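Local coordinates for protein K7 (Vaccinia virus WR, PDB 3JRV) that acts as a Bcl-2-like virulence factor that binds the host RNA helicase DDX3, TRAF6 and IRAK2, suppressing IRF3 and NF-kappa-B activation, at residues S25-I30 / D130-D135; D61-R66 / D94-F99; I87-V92 / F99-I104; E110-K115 / Q123-I128. All coordinates share one frame; numbering follows the deposited sequence. Where two conformers were deposited one is given.

Contact 1: S25-I30 / D130-D135; sequences SIIDLI and DLMTDD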
loop_
_atom_site.group_PDB
_atom_site.type_symbol
_atom_site.label_atom_id
_atom_site.label_comp_id
_atom_site.label_asym_id
_atom_site.label_seq_id
_atom_site.Cartn_x
_atom_site.Cartn_y
_atom_site.Cartn_z
ATOM N N SER A 25 12.852 -6.810 -3.806
ATOM C CA SER A 25 11.511 -7.303 -3.471
ATOM C C SER A 25 10.568 -6.204 -2.999
ATOM O O SER A 25 9.401 -6.459 -2.764
ATOM C CB SER A 25 11.589 -8.406 -2.409
ATOM O OG SER A 25 12.172 -9.558 -2.990
ATOM N N ILE A 26 11.085 -4.986 -2.857
ATOM C CA ILE A 26 10.329 -3.926 -2.218
ATOM C C ILE A 26 9.104 -3.508 -3.038
ATOM O O ILE A 26 8.011 -3.359 -2.472
ATOM C CB ILE A 26 11.233 -2.701 -1.880
ATOM C CG1 ILE A 26 12.119 -3.023 -0.682
ATOM C CG2 ILE A 26 10.392 -1.446 -1.585
ATOM C CD1 ILE A 26 11.412 -3.030 0.695
ATOM N N ILE A 27 9.278 -3.336 -4.341
ATOM C CA ILE A 27 8.124 -2.975 -5.201
ATOM C C ILE A 27 7.053 -4.069 -5.159
ATOM O O ILE A 27 5.848 -3.773 -5.038
ATOM C CB ILE A 27 8.563 -2.642 -6.641
ATOM C CG1 ILE A 27 9.349 -1.333 -6.602
ATOM C CG2 ILE A 27 7.338 -2.492 -7.591
ATOM C CD1 ILE A 27 9.898 -0.873 -7.964
ATOM N N ASP A 28 7.486 -5.322 -5.269
ATOM C CA ASP A 28 6.524 -6.432 -5.223
ATOM C C ASP A 28 5.776 -6.421 -3.897
ATOM O O ASP A 28 4.550 -6.675 -3.857
ATOM C CB ASP A 28 7.229 -7.785 -5.385
ATOM C CG ASP A 28 7.789 -8.003 -6.774
ATOM O OD1 ASP A 28 7.251 -7.474 -7.781
ATOM O OD2 ASP A 28 8.850 -8.654 -6.857
ATOM N N LEU A 29 6.491 -6.167 -2.799
ATOM C CA LEU A 29 5.878 -6.177 -1.483
ATOM C C LEU A 29 4.803 -5.064 -1.399
ATOM O O LEU A 29 3.689 -5.276 -0.913
ATOM C CB LEU A 29 6.976 -5.867 -0.435
ATOM C CG LEU A 29 6.433 -5.534 0.954
ATOM C CD1 LEU A 29 5.619 -6.655 1.608
ATOM C CD2 LEU A 29 7.583 -5.038 1.932
ATOM N N ILE A 30 5.125 -3.845 -1.818
ATOM C CA ILE A 30 4.145 -2.773 -1.645
ATOM C C ILE A 30 2.952 -3.015 -2.569
ATOM O O ILE A 30 1.802 -2.824 -2.142
ATOM C CB ILE A 30 4.810 -1.422 -1.976
ATOM C CG1 ILE A 30 5.893 -1.128 -0.910
ATOM C CG2 ILE A 30 3.747 -0.307 -2.049
ATOM C CD1 ILE A 30 5.348 -1.026 0.514
ATOM N N ASP A 130 6.764 5.210 -10.349
ATOM C CA ASP A 130 6.942 6.655 -10.104
ATOM C C ASP A 130 7.176 6.917 -8.606
ATOM O O ASP A 130 7.963 7.791 -8.222
ATOM C CB ASP A 130 5.729 7.477 -10.584
ATOM C CG ASP A 130 5.669 7.664 -12.099
ATOM O OD1 ASP A 130 6.681 7.428 -12.797
ATOM O OD2 ASP A 130 4.571 8.057 -12.587
ATOM N N LEU A 131 6.504 6.148 -7.755
ATOM C CA LEU A 131 6.589 6.306 -6.312
ATOM C C LEU A 131 7.886 5.698 -5.807
ATOM O O LEU A 131 8.618 6.328 -4.995
ATOM C CB LEU A 131 5.404 5.599 -5.638
ATOM C CG LEU A 131 5.326 5.750 -4.112
ATOM C CD1 LEU A 131 5.239 7.223 -3.665
ATOM C CD2 LEU A 131 4.155 4.975 -3.538
HETATM N N MSE A 132 8.179 4.487 -6.275
HETATM C CA MSE A 132 9.270 3.705 -5.692
HETATM C C MSE A 132 10.531 3.930 -6.523
HETATM O O MSE A 132 11.067 3.012 -7.145
HETATM C CB MSE A 132 8.902 2.208 -5.631
HETATM C CG MSE A 132 7.710 1.899 -4.673
HETATM SE SE MSE A 132 7.604 2.765 -2.876
HETATM C CE MSE A 132 9.283 2.129 -2.161
ATOM N N THR A 133 11.034 5.162 -6.488
ATOM C CA THR A 133 12.375 5.473 -7.022
ATOM C C THR A 133 13.405 4.681 -6.226
ATOM O O THR A 133 13.130 4.237 -5.100
ATOM C CB THR A 133 12.713 6.967 -6.796
ATOM O OG1 THR A 133 12.612 7.282 -5.396
ATOM C CG2 THR A 133 11.736 7.858 -7.535
ATOM N N ASP A 134 14.645 4.641 -6.716
ATOM C CA ASP A 134 15.691 3.941 -5.942
ATOM C C ASP A 134 15.869 4.543 -4.541
ATOM O O ASP A 134 16.026 3.818 -3.558
ATOM C CB ASP A 134 17.014 3.935 -6.723
ATOM C CG ASP A 134 17.052 2.882 -7.819
ATOM O OD1 ASP A 134 16.359 1.856 -7.675
ATOM O OD2 ASP A 134 17.771 3.083 -8.835
ATOM N N ASP A 135 15.749 5.862 -4.411
ATOM C CA ASP A 135 15.908 6.452 -3.081
ATOM C C ASP A 135 14.777 6.055 -2.156
ATOM O O ASP A 135 14.999 5.758 -0.969
ATOM C CB ASP A 135 16.044 7.982 -3.149
ATOM C CG ASP A 135 16.507 8.610 -1.825
ATOM O OD1 ASP A 135 17.521 8.180 -1.207
ATOM O OD2 ASP A 135 15.841 9.578 -1.398
#

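Contact 2: D61-R66 / D94-F99; sequences DDVAIR and DQESLF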
loop_
_atom_site.group_PDB
_atom_site.type_symbol
_atom_site.label_atom_id
_atom_site.label_comp_id
_atom_site.label_asym_id
_atom_site.label_seq_id
_atom_site.Cartn_x
_atom_site.Cartn_y
_atom_site.Cartn_z
ATOM N N ASP A 61 -0.753 3.646 8.106
ATOM C CA ASP A 61 -2.084 4.274 8.205
ATOM C C ASP A 61 -2.004 5.502 9.151
ATOM O O ASP A 61 -2.568 6.563 8.837
ATOM C CB ASP A 61 -3.145 3.293 8.731
ATOM C CG ASP A 61 -3.507 2.165 7.728
ATOM O OD1 ASP A 61 -2.871 2.003 6.659
ATOM O OD2 ASP A 61 -4.502 1.461 8.032
ATOM N N ASP A 62 -1.380 5.319 10.318
ATOM C CA ASP A 62 -1.203 6.379 11.318
ATOM C C ASP A 62 -0.321 7.478 10.768
ATOM O O ASP A 62 -0.537 8.643 11.098
ATOM C CB ASP A 62 -0.533 5.889 12.603
ATOM C CG ASP A 62 -1.391 4.933 13.397
ATOM O OD1 ASP A 62 -2.595 4.808 13.064
ATOM O OD2 ASP A 62 -0.829 4.261 14.322
ATOM N N VAL A 63 0.696 7.115 9.982
ATOM C CA VAL A 63 1.569 8.147 9.411
ATOM C C VAL A 63 0.775 9.032 8.472
ATOM O O VAL A 63 0.919 10.257 8.486
ATOM C CB VAL A 63 2.776 7.562 8.624
ATOM C CG1 VAL A 63 3.534 8.696 7.879
ATOM C CG2 VAL A 63 3.686 6.726 9.545
ATOM N N ALA A 64 -0.110 8.419 7.684
ATOM C CA ALA A 64 -0.950 9.194 6.766
ATOM C C ALA A 64 -1.877 10.117 7.537
ATOM O O ALA A 64 -2.043 11.296 7.173
ATOM C CB ALA A 64 -1.756 8.263 5.853
ATOM N N ILE A 65 -2.462 9.604 8.620
ATOM C CA ILE A 65 -3.314 10.454 9.466
ATOM C C ILE A 65 -2.554 11.630 10.086
ATOM O O ILE A 65 -3.023 12.796 10.055
ATOM C CB ILE A 65 -3.978 9.630 10.584
ATOM C CG1 ILE A 65 -4.994 8.664 9.993
ATOM C CG2 ILE A 65 -4.608 10.571 11.662
ATOM C CD1 ILE A 65 -5.404 7.570 11.026
ATOM N N ARG A 66 -1.370 11.354 10.631
ATOM C CA ARG A 66 -0.525 12.441 11.151
ATOM C C ARG A 66 -0.233 13.479 10.076
ATOM O O ARG A 66 -0.206 14.686 10.380
ATOM C CB ARG A 66 0.808 11.908 11.676
ATOM C CG ARG A 66 0.861 11.380 13.083
ATOM C CD ARG A 66 2.295 10.896 13.423
ATOM N NE ARG A 66 2.240 9.727 14.293
ATOM C CZ ARG A 66 2.443 8.464 13.921
ATOM N NH1 ARG A 66 2.924 8.163 12.717
ATOM N NH2 ARG A 66 2.270 7.495 14.816
ATOM N N ASP A 94 10.526 12.152 0.339
ATOM C CA ASP A 94 11.079 12.084 1.681
ATOM C C ASP A 94 10.348 11.000 2.453
ATOM O O ASP A 94 9.249 10.552 2.024
ATOM C CB ASP A 94 10.927 13.431 2.401
ATOM C CG ASP A 94 9.447 13.807 2.645
ATOM O OD1 ASP A 94 8.800 14.438 1.762
ATOM O OD2 ASP A 94 8.918 13.469 3.714
ATOM N N GLN A 95 10.941 10.565 3.559
ATOM C CA GLN A 95 10.417 9.398 4.265
ATOM C C GLN A 95 8.957 9.610 4.717
ATOM O O GLN A 95 8.117 8.719 4.564
ATOM C CB GLN A 95 11.310 9.049 5.478
ATOM C CG GLN A 95 10.835 7.872 6.269
ATOM C CD GLN A 95 11.856 7.430 7.263
ATOM O OE1 GLN A 95 13.030 7.224 6.907
ATOM N NE2 GLN A 95 11.438 7.280 8.508
ATOM N N GLU A 96 8.652 10.743 5.336
ATOM C CA GLU A 96 7.315 10.896 5.906
ATOM C C GLU A 96 6.273 10.915 4.782
ATOM O O GLU A 96 5.217 10.259 4.900
ATOM C CB GLU A 96 7.146 12.164 6.751
ATOM C CG GLU A 96 5.810 12.173 7.534
ATOM C CD GLU A 96 5.630 13.410 8.468
ATOM O OE1 GLU A 96 6.390 14.400 8.299
ATOM O OE2 GLU A 96 4.714 13.406 9.346
ATOM N N SER A 97 6.570 11.648 3.715
ATOM C CA SER A 97 5.664 11.732 2.566
ATOM C C SER A 97 5.497 10.349 1.920
ATOM O O SER A 97 4.385 9.957 1.531
ATOM C CB SER A 97 6.176 12.752 1.534
ATOM O OG SER A 97 5.184 12.925 0.555
ATOM N N LEU A 98 6.592 9.591 1.834
ATOM C CA LEU A 98 6.531 8.272 1.214
ATOM C C LEU A 98 5.598 7.376 2.054
ATOM O O LEU A 98 4.732 6.652 1.493
ATOM C CB LEU A 98 7.952 7.685 1.131
ATOM C CG LEU A 98 8.032 6.201 0.692
ATOM C CD1 LEU A 98 7.475 6.077 -0.747
ATOM C CD2 LEU A 98 9.513 5.764 0.754
ATOM N N PHE A 99 5.842 7.325 3.366
ATOM C CA PHE A 99 5.050 6.440 4.244
ATOM C C PHE A 99 3.594 6.874 4.277
ATOM O O PHE A 99 2.693 6.026 4.285
ATOM C CB PHE A 99 5.613 6.299 5.665
ATOM C CG PHE A 99 7.000 5.708 5.742
ATOM C CD1 PHE A 99 7.629 5.182 4.619
ATOM C CD2 PHE A 99 7.637 5.636 6.980
ATOM C CE1 PHE A 99 8.953 4.618 4.719
ATOM C CE2 PHE A 99 8.960 5.085 7.102
ATOM C CZ PHE A 99 9.587 4.551 5.976
#

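Contact 3: I87-V92 / F99-I104; sequences INFTKV and FATIGI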
loop_
_atom_site.group_PDB
_atom_site.type_symbol
_atom_site.label_atom_id
_atom_site.label_comp_id
_atom_site.label_asym_id
_atom_site.label_seq_id
_atom_site.Cartn_x
_atom_site.Cartn_y
_atom_site.Cartn_z
ATOM N N ILE A 87 -2.559 12.922 -5.001
ATOM C CA ILE A 87 -1.118 12.769 -4.782
ATOM C C ILE A 87 -0.414 12.409 -6.086
ATOM O O ILE A 87 -0.781 11.444 -6.779
ATOM C CB ILE A 87 -0.815 11.665 -3.735
ATOM N N ASN A 88 0.564 13.228 -6.449
ATOM C CA ASN A 88 1.352 12.972 -7.638
ATOM C C ASN A 88 2.539 12.114 -7.176
ATOM O O ASN A 88 3.379 12.591 -6.413
ATOM C CB ASN A 88 1.857 14.309 -8.207
ATOM C CG ASN A 88 2.588 14.152 -9.528
ATOM O OD1 ASN A 88 3.296 13.172 -9.746
ATOM N ND2 ASN A 88 2.464 15.151 -10.406
ATOM N N PHE A 89 2.572 10.835 -7.550
ATOM C CA PHE A 89 3.648 9.989 -7.039
ATOM C C PHE A 89 5.047 10.494 -7.388
ATOM O O PHE A 89 5.991 10.218 -6.625
ATOM C CB PHE A 89 3.531 8.541 -7.515
ATOM C CG PHE A 89 2.305 7.810 -7.028
ATOM C CD1 PHE A 89 1.624 8.186 -5.893
ATOM C CD2 PHE A 89 1.918 6.650 -7.685
ATOM C CE1 PHE A 89 0.589 7.401 -5.387
ATOM C CE2 PHE A 89 0.841 5.907 -7.235
ATOM C CZ PHE A 89 0.187 6.279 -6.084
ATOM N N THR A 90 5.172 11.277 -8.466
ATOM C CA THR A 90 6.502 11.737 -8.897
ATOM C C THR A 90 7.028 12.859 -8.012
ATOM O O THR A 90 8.190 13.231 -8.139
ATOM C CB THR A 90 6.559 12.282 -10.352
ATOM O OG1 THR A 90 5.759 13.476 -10.444
ATOM C CG2 THR A 90 6.092 11.236 -11.372
ATOM N N LYS A 91 6.207 13.360 -7.096
ATOM C CA LYS A 91 6.609 14.462 -6.219
ATOM C C LYS A 91 6.887 14.021 -4.781
ATOM O O LYS A 91 7.056 14.853 -3.868
ATOM C CB LYS A 91 5.576 15.604 -6.272
ATOM C CG LYS A 91 5.229 15.995 -7.701
ATOM C CD LYS A 91 6.346 16.801 -8.367
ATOM C CE LYS A 91 6.017 17.275 -9.800
ATOM N NZ LYS A 91 4.742 18.034 -9.929
ATOM N N VAL A 92 6.964 12.705 -4.582
ATOM C CA VAL A 92 7.126 12.151 -3.233
ATOM C C VAL A 92 8.597 11.794 -3.029
ATOM O O VAL A 92 9.130 10.878 -3.670
ATOM C CB VAL A 92 6.244 10.869 -3.039
ATOM C CG1 VAL A 92 6.550 10.240 -1.688
ATOM C CG2 VAL A 92 4.759 11.250 -3.077
ATOM N N PHE A 99 5.842 7.325 3.366
ATOM C CA PHE A 99 5.050 6.440 4.244
ATOM C C PHE A 99 3.594 6.874 4.277
ATOM O O PHE A 99 2.693 6.026 4.285
ATOM C CB PHE A 99 5.613 6.299 5.665
ATOM C CG PHE A 99 7.000 5.708 5.742
ATOM C CD1 PHE A 99 7.629 5.182 4.619
ATOM C CD2 PHE A 99 7.637 5.636 6.980
ATOM C CE1 PHE A 99 8.953 4.618 4.719
ATOM C CE2 PHE A 99 8.960 5.085 7.102
ATOM C CZ PHE A 99 9.587 4.551 5.976
ATOM N N ALA A 100 3.347 8.187 4.298
ATOM C CA ALA A 100 1.960 8.697 4.227
ATOM C C ALA A 100 1.301 8.258 2.936
ATOM O O ALA A 100 0.106 7.935 2.925
ATOM C CB ALA A 100 1.961 10.206 4.310
ATOM N N THR A 101 2.047 8.248 1.839
ATOM C CA THR A 101 1.459 7.945 0.523
ATOM C C THR A 101 1.111 6.452 0.480
ATOM O O THR A 101 0.047 6.070 -0.009
ATOM C CB THR A 101 2.426 8.292 -0.631
ATOM O OG1 THR A 101 2.697 9.696 -0.592
ATOM C CG2 THR A 101 1.856 7.965 -2.044
ATOM N N ILE A 102 2.008 5.594 0.970
ATOM C CA ILE A 102 1.657 4.172 1.081
ATOM C C ILE A 102 0.421 3.980 1.969
ATOM O O ILE A 102 -0.471 3.169 1.634
ATOM C CB ILE A 102 2.887 3.351 1.611
ATOM C CG1 ILE A 102 4.004 3.451 0.570
ATOM C CG2 ILE A 102 2.472 1.896 1.904
ATOM C CD1 ILE A 102 5.356 2.982 1.121
ATOM N N GLY A 103 0.388 4.661 3.119
ATOM C CA GLY A 103 -0.772 4.653 4.020
ATOM C C GLY A 103 -2.046 5.053 3.285
ATOM O O GLY A 103 -3.108 4.426 3.516
ATOM N N ILE A 104 -1.978 6.119 2.480
ATOM C CA ILE A 104 -3.151 6.614 1.735
ATOM C C ILE A 104 -3.609 5.594 0.722
ATOM O O ILE A 104 -4.813 5.354 0.594
ATOM C CB ILE A 104 -2.870 8.028 1.048
ATOM C CG1 ILE A 104 -2.853 9.077 2.142
ATOM C CG2 ILE A 104 -3.925 8.296 -0.047
ATOM C CD1 ILE A 104 -4.256 9.541 2.508
#

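Contact 4: E110-K115 / Q123-I128; sequences EHWGYK and QSLGNI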
loop_
_atom_site.group_PDB
_atom_site.type_symbol
_atom_site.label_atom_id
_atom_site.label_comp_id
_atom_site.label_asym_id
_atom_site.label_seq_id
_atom_site.Cartn_x
_atom_site.Cartn_y
_atom_site.Cartn_z
ATOM N N GLU A 110 -8.620 -0.289 0.912
ATOM C CA GLU A 110 -9.469 -0.786 2.004
ATOM C C GLU A 110 -10.878 -0.183 1.882
ATOM O O GLU A 110 -11.886 -0.900 1.998
ATOM C CB GLU A 110 -8.886 -0.359 3.346
ATOM C CG GLU A 110 -9.804 -0.678 4.487
ATOM C CD GLU A 110 -9.185 -0.353 5.811
ATOM O OE1 GLU A 110 -9.139 0.843 6.153
ATOM O OE2 GLU A 110 -8.758 -1.303 6.500
ATOM N N HIS A 111 -10.935 1.122 1.607
ATOM C CA HIS A 111 -12.223 1.820 1.540
ATOM C C HIS A 111 -13.051 1.192 0.409
ATOM O O HIS A 111 -14.265 0.936 0.572
ATOM C CB HIS A 111 -12.006 3.328 1.287
ATOM C CG HIS A 111 -13.288 4.084 1.119
ATOM N ND1 HIS A 111 -14.114 4.356 2.187
ATOM C CD2 HIS A 111 -13.927 4.546 0.019
ATOM C CE1 HIS A 111 -15.214 4.950 1.755
ATOM N NE2 HIS A 111 -15.128 5.081 0.442
ATOM N N TRP A 112 -12.408 0.982 -0.742
ATOM C CA TRP A 112 -13.061 0.333 -1.879
ATOM C C TRP A 112 -13.627 -1.013 -1.396
ATOM O O TRP A 112 -14.797 -1.340 -1.640
ATOM C CB TRP A 112 -12.104 0.150 -3.060
ATOM C CG TRP A 112 -11.843 1.393 -3.775
ATOM C CD1 TRP A 112 -12.699 2.474 -3.862
ATOM C CD2 TRP A 112 -10.725 1.703 -4.628
ATOM N NE1 TRP A 112 -12.171 3.424 -4.699
ATOM C CE2 TRP A 112 -10.948 2.999 -5.152
ATOM C CE3 TRP A 112 -9.562 1.022 -4.983
ATOM C CZ2 TRP A 112 -10.036 3.631 -6.003
ATOM C CZ3 TRP A 112 -8.641 1.655 -5.830
ATOM C CH2 TRP A 112 -8.903 2.941 -6.338
ATOM N N GLY A 113 -12.845 -1.793 -0.648
ATOM C CA GLY A 113 -13.366 -3.089 -0.201
ATOM C C GLY A 113 -14.602 -2.942 0.694
ATOM O O GLY A 113 -15.545 -3.763 0.617
ATOM N N TYR A 114 -14.607 -1.931 1.571
ATOM C CA TYR A 114 -15.775 -1.687 2.427
ATOM C C TYR A 114 -16.999 -1.397 1.566
ATOM O O TYR A 114 -18.110 -1.670 2.015
ATOM C CB TYR A 114 -15.569 -0.507 3.397
ATOM C CG TYR A 114 -14.904 -0.884 4.713
ATOM C CD1 TYR A 114 -13.598 -1.377 4.764
ATOM C CD2 TYR A 114 -15.616 -0.816 5.915
ATOM C CE1 TYR A 114 -12.990 -1.657 5.986
ATOM C CE2 TYR A 114 -15.048 -1.199 7.131
ATOM C CZ TYR A 114 -13.729 -1.624 7.160
ATOM O OH TYR A 114 -13.137 -1.886 8.395
ATOM N N LYS A 115 -16.792 -0.794 0.389
ATOM C CA LYS A 115 -17.878 -0.391 -0.527
ATOM C C LYS A 115 -18.171 -1.447 -1.598
ATOM O O LYS A 115 -18.856 -1.157 -2.596
ATOM C CB LYS A 115 -17.515 0.931 -1.230
ATOM C CG LYS A 115 -17.427 2.122 -0.293
ATOM C CD LYS A 115 -18.644 2.290 0.613
ATOM C CE LYS A 115 -18.412 3.417 1.603
ATOM N NZ LYS A 115 -19.686 4.121 1.949
ATOM N N GLN A 123 -5.474 -1.166 -11.547
ATOM C CA GLN A 123 -4.621 -0.346 -12.429
ATOM C C GLN A 123 -5.033 1.110 -12.451
ATOM O O GLN A 123 -4.985 1.743 -13.512
ATOM C CB GLN A 123 -4.534 -0.939 -13.850
ATOM C CG GLN A 123 -3.930 -2.352 -13.861
ATOM C CD GLN A 123 -3.926 -2.969 -15.252
ATOM O OE1 GLN A 123 -4.787 -2.648 -16.076
ATOM N NE2 GLN A 123 -3.022 -3.915 -15.494
ATOM N N SER A 124 -5.516 1.620 -11.319
ATOM C CA SER A 124 -6.020 2.985 -11.294
ATOM C C SER A 124 -5.294 3.984 -10.409
ATOM O O SER A 124 -5.574 5.181 -10.498
ATOM C CB SER A 124 -7.522 2.994 -11.000
ATOM O OG SER A 124 -7.737 2.751 -9.638
ATOM N N LEU A 125 -4.349 3.531 -9.566
ATOM C CA LEU A 125 -3.820 4.424 -8.506
ATOM C C LEU A 125 -2.721 5.349 -9.020
ATOM O O LEU A 125 -2.461 6.382 -8.408
ATOM C CB LEU A 125 -3.232 3.632 -7.343
ATOM C CG LEU A 125 -4.221 2.948 -6.385
ATOM C CD1 LEU A 125 -3.434 2.149 -5.348
ATOM C CD2 LEU A 125 -5.143 3.946 -5.678
ATOM N N GLY A 126 -2.140 5.002 -10.164
ATOM C CA GLY A 126 -0.907 5.634 -10.656
ATOM C C GLY A 126 0.226 4.624 -10.689
ATOM O O GLY A 126 0.024 3.446 -10.393
ATOM N N ASN A 127 1.413 5.073 -11.085
ATOM C CA ASN A 127 2.529 4.162 -11.393
ATOM C C ASN A 127 3.348 3.911 -10.149
ATOM O O ASN A 127 3.880 4.866 -9.550
ATOM C CB ASN A 127 3.441 4.778 -12.457
ATOM C CG ASN A 127 2.746 5.061 -13.778
ATOM O OD1 ASN A 127 3.048 6.069 -14.434
ATOM N ND2 ASN A 127 1.898 4.160 -14.225
ATOM N N ILE A 128 3.386 2.655 -9.698
ATOM C CA ILE A 128 4.219 2.323 -8.552
ATOM C C ILE A 128 5.669 2.684 -8.818
ATOM O O ILE A 128 6.394 3.037 -7.885
ATOM C CB ILE A 128 4.053 0.883 -8.099
ATOM C CG1 ILE A 128 4.484 0.739 -6.629
ATOM C CG2 ILE A 128 4.768 -0.090 -9.033
ATOM C CD1 ILE A 128 4.122 -0.629 -6.083
#

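Contact 1: S25-I30 / D130-D135
The selenomethionine Met132 places its CG opposite its own carbonyl carbon and then curls, with chi2 at -43° and chi3 at -59°, so that a single side chain serves two isoleucines with different atoms. Its root meets Ile27: CB of Met132 lies 3.7 Å from CG1 of Ile27, and CD1 of Ile27 continues past the same CB at 4.0 Å, the two side chains sliding by one another in opposite directions. Its tip meets Ile26, where the CE methyl of Met132 comes 3.8 Å from CG2 of Ile26 and the side chains cross at about a right angle. In Ile26 the short branch does the touching, while the end of the longer branch turns away. The chemistry is wholly apolar, and the bend of the chain lets CB meet Ile27 while CE meets Ile26. The backbone prepares this position: Met132 is the first residue beyond helix 128-131 and the centre of an inverse gamma turn, closed by a weak bond of 3.1 Å from Thr133 N to Leu131 O. Thr133 then caps the following helix through Asn136 N. On the outer side, Ile27 also packs on a basic side chain of the bound DDX3 peptide. Inward, Ile26 rests on Ile137, Leu140 and Ile141 of helix 134-148, and Leu98 of helix 95-114 touches Met132, placing the contact where helices 26-42, 95-114 and 134-148 converge.

Contact 2: D61-R66 / D94-F99
Two helices of the Bcl-2-like fold, 60-68 and the opening turns of 95-114, pack together where Val63 meets Glu96 and Phe99, one methyl carrying most of the contact. CG1 of Val63, anti to its backbone N (chi1 172°), lies 3.8 Å from the carbonyl O of Glu96 and 3.9 Å from CB of Phe99. It therefore presses on the partner helix close to its backbone, and the valine and phenylalanine side chains cross obliquely. The aromatic ring itself leads off into the interior: Gln95 CG lies 3.4 Å above one of its faces, offset toward the rim, and the ring also stacks with Phe60 and meets Phe143. Toward the surface the packing thins. The extended chain of Glu96 passes Val63 with CG of Glu96 4.2 Å from CG1 of Val63, and its carboxylate OE2 stays 6.5 Å from NH1 of Arg66, an attraction of opposite charges that is probably weak. The CG2 branch of Val63 lies at the edge of the Arg66 guanidinium, in its plane. Asp94 caps the start of helix 95-114: its OD2 receives Ser97 N at 3.0 Å in a nearly straight bond (169°), met from 49° above the carboxylate plane.

Contact 3: I87-V92 / F99-I104
Thr101 fills the tight part of this contact, turning its two branches to different partners on the 87-92 loop. With OG1 beside the backbone N (chi1 -61°), its CG2 methyl is anti to that N and approaches the Phe89 ring obliquely, coming 3.6 Å from CE1 of Phe89 and 3.9 Å from CD1 of the same ring. Its OG1 faces Val92, whose CG2 lies 3.6 Å from OG1 of Thr101 while CG1 of Val92 stands somewhat farther off; these two side chains slide past each other in opposite directions. Packed against the Val92 methyls, OG1 of Thr101 is hydrogen-bonded to the carbonyl O of Ser97, one helical turn back, which satisfies its polarity. The long helix 95-114 of the Bcl-2-like bundle is thus covered by the loop that leads into it, with Phe89 also packing on an aromatic side chain of the bound DDX3 peptide. The outward side of that loop is polar and is ordered by its own bonds. Asn88 forms an Asx turn: its OD1 accepts Thr90 N at 3.0 Å and Thr90 OG1 at 2.6 Å, both arriving from the same face of the amide plane, the hydroxyl from well above it. Asn88 and Lys91 are exposed to solvent. At the looser end, Ile87 is directed toward the helix, but its side chain is modelled no farther than CB, and CB of Ile87 lies 4.9 Å from CG2 of Thr101.

Contact 4: E110-K115 / Q123-I128
Trp112 reaches across to Ser124 and Leu125 with the far corner of its six-membered ring, a long lever that spans a wide gap: even the closest alpha carbons, those of Trp112 and Ser124, are 12.1 Å apart. With CG of Trp112 opposite its carbonyl carbon (chi1 -75°), the indole projects off helix 95-114 toward the 123-128 loop. There CH2 of Trp112 lies 3.5 Å from OG of Ser124 and 3.9 Å from CD2 of Leu125. The two partners approach obliquely from opposite sides of the ring plane, so the corner is held between a hydroxyl and a methyl. Ser124 takes the crowded rotamer, its OG between the backbone N and the carbonyl carbon (chi1 76°), and that oxygen is hydrogen-bonded to the carbonyl O of Arg121; its meeting with the indole is packing. In Leu125 the CD2 branch does the touching, and the side chain slides past that of Trp112 in the opposite direction. The loop also meets the bound DDX3 peptide: Leu125 packs on an aromatic side chain of it, and backbone hydrogen bonds from Gln123, Leu125 and Gly126 reach it. Arg121 adds a cation-pi contact to Trp112. Met80 of helix 70-80 touches Trp112, Ser124 and Leu125 alike, while from helix 26-42 Asn38 packs on the tryptophan and Ile34 on Leu125.

Contacts 1, 3 and 4 are buried and reached by the bound peptide, whereas contact 2 runs from the interior out to charged surface side chains. Helix 95-114 is common to contacts 2, 3 and 4; contacts 2 and 3 share Phe99. Contact 1 touches contact 3 through Leu131 CD1, 3.8 Å from Thr101 CG2, contact 2 through Leu98 and contact 4 through Ile128. Contacts 3 and 4 touch through the Phe89 ring and the backbone of 125-127. Chemistry follows place: aliphatic groups alone in contact 1, a methyl against backbone and CB in contact 2, and in contacts 3 and 4 a ring plus a hydroxyl hydrogen-bonded to a main-chain carbonyl, the ring meeting that hydroxyl only in contact 4.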